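Local coordinates for germination protein (Bacillus megaterium, PDB 6O59), which is the A subunit of a spore germinant receptor, which probably senses germinants at the membrane and starts spore germination, at residues Val197-Glu200 with Ile201-Arg204. Residues are numbered along the deposited sequence; the frame is centred on the assembly and turned at random.
Sequences VVKE and IRKR
Two consecutive turns of helix 195-206, which packs against the second antiparallel sheet of the domain, meet here through i to i+3 and i to i+4 pairs, with Glu-200 at the centre of a salt-bridge network. Bent at chi2 (-46°), Glu-200 turns its carboxylate along the helix toward the next turn. There OE1 takes both cations: NH1 of Arg-204 at 2.9 Å, and NZ of the extended Lys-203 at a looser 3.5 Å. The carboxylate meets the edge of the Arg-204 guanidinium, the two planes standing 84° apart, and both side chains also touch Phe-231. Beneath run four i to i+4 backbone hydrogen bonds, from Ile-201 N to Val-197 O through Arg-204 N to Glu-200 O. On the sheet-facing side, CG1 of Val-197 lies beside CD1 of Ile-201 at 3.8 Å, and the side chains of Val-197, Val-198 and Ile-201 all touch Ile-252 of strand 252-256. Around the helix, Lys-199 NZ comes to the edge of the Arg-202 guanidinium; NZ and NH1 are both donors and form no hydrogen bond, and Arg-202 NE is salt-bridged to Glu-172. The salt-bridge network probably helps hold these two turns together, while aliphatic groups seat the helix on the sheet.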
loop_
_atom_site.group_PDB
_atom_site.type_symbol
_atom_site.label_atom_id
_atom_site.label_comp_id
_atom_site.label_asym_id
_atom_site.label_seq_id
_atom_site.Cartn_x
_atom_site.Cartn_y
_atom_site.Cartn_z
ATOM N N VAL A 197 -4.600 -16.956 -13.256
ATOM C CA VAL A 197 -3.681 -16.105 -14.030
ATOM C C VAL A 197 -2.609 -15.518 -13.081
ATOM O O VAL A 197 -1.425 -15.481 -13.440
ATOM C CB VAL A 197 -4.450 -14.997 -14.814
ATOM C CG1 VAL A 197 -3.506 -14.010 -15.479
ATOM C CG2 VAL A 197 -5.384 -15.601 -15.848
ATOM N N VAL A 198 -3.027 -15.086 -11.869
ATOM C CA VAL A 198 -2.128 -14.509 -10.868
ATOM C C VAL A 198 -1.121 -15.581 -10.417
ATOM O O VAL A 198 0.090 -15.325 -10.467
ATOM C CB VAL A 198 -2.890 -13.868 -9.677
ATOM C CG1 VAL A 198 -1.933 -13.452 -8.558
ATOM C CG2 VAL A 198 -3.711 -12.664 -10.137
ATOM N N LYS A 199 -1.619 -16.779 -10.038
ATOM C CA LYS A 199 -0.790 -17.910 -9.591
ATOM C C LYS A 199 0.260 -18.286 -10.646
ATOM O O LYS A 199 1.409 -18.530 -10.286
ATOM C CB LYS A 199 -1.645 -19.167 -9.245
ATOM C CG LYS A 199 -2.801 -19.020 -8.223
ATOM C CD LYS A 199 -2.470 -18.321 -6.885
ATOM C CE LYS A 199 -3.093 -16.939 -6.769
ATOM N NZ LYS A 199 -2.992 -16.412 -5.386
ATOM N N GLU A 200 -0.131 -18.304 -11.937
ATOM C CA GLU A 200 0.754 -18.652 -13.047
ATOM C C GLU A 200 1.815 -17.595 -13.307
ATOM O O GLU A 200 2.968 -17.954 -13.541
ATOM C CB GLU A 200 -0.034 -18.931 -14.332
ATOM C CG GLU A 200 -0.608 -20.344 -14.392
ATOM C CD GLU A 200 0.309 -21.498 -14.015
ATOM O OE1 GLU A 200 1.457 -21.546 -14.517
ATOM O OE2 GLU A 200 -0.122 -22.354 -13.209
ATOM N N ILE A 201 1.445 -16.305 -13.267
ATOM C CA ILE A 201 2.400 -15.226 -13.511
ATOM C C ILE A 201 3.444 -15.171 -12.362
ATOM O O ILE A 201 4.641 -15.043 -12.639
ATOM C CB ILE A 201 1.663 -13.886 -13.745
ATOM C CG1 ILE A 201 0.977 -13.906 -15.145
ATOM C CG2 ILE A 201 2.625 -12.687 -13.578
ATOM C CD1 ILE A 201 0.055 -12.801 -15.469
ATOM N N ARG A 202 2.987 -15.334 -11.102
ATOM C CA ARG A 202 3.828 -15.339 -9.902
ATOM C C ARG A 202 4.859 -16.478 -9.979
ATOM O O ARG A 202 6.046 -16.233 -9.745
ATOM C CB ARG A 202 2.945 -15.462 -8.651
ATOM C CG ARG A 202 3.695 -15.431 -7.314
ATOM C CD ARG A 202 2.802 -15.922 -6.195
ATOM N NE ARG A 202 1.663 -15.026 -5.972
ATOM C CZ ARG A 202 0.446 -15.422 -5.609
ATOM N NH1 ARG A 202 -0.524 -14.534 -5.439
ATOM N NH2 ARG A 202 0.192 -16.708 -5.404
ATOM N N LYS A 203 4.400 -17.701 -10.334
ATOM C CA LYS A 203 5.200 -18.917 -10.517
ATOM C C LYS A 203 6.304 -18.675 -11.563
ATOM O O LYS A 203 7.462 -18.961 -11.279
ATOM C CB LYS A 203 4.279 -20.085 -10.927
ATOM C CG LYS A 203 4.959 -21.380 -11.372
ATOM C CD LYS A 203 3.958 -22.304 -12.064
ATOM C CE LYS A 203 4.625 -23.331 -12.946
ATOM N NZ LYS A 203 3.627 -24.170 -13.665
ATOM N N ARG A 204 5.960 -18.102 -12.732
ATOM C CA ARG A 204 6.909 -17.805 -13.811
ATOM C C ARG A 204 7.955 -16.795 -13.371
ATOM O O ARG A 204 9.130 -16.963 -13.699
ATOM C CB ARG A 204 6.193 -17.283 -15.074
ATOM C CG ARG A 204 5.332 -18.310 -15.803
ATOM C CD ARG A 204 6.100 -19.528 -16.284
ATOM N NE ARG A 204 5.464 -20.170 -17.439
ATOM C CZ ARG A 204 4.424 -21.000 -17.366
ATOM N NH1 ARG A 204 3.860 -21.268 -16.193
ATOM N NH2 ARG A 204 3.929 -21.549 -18.467
#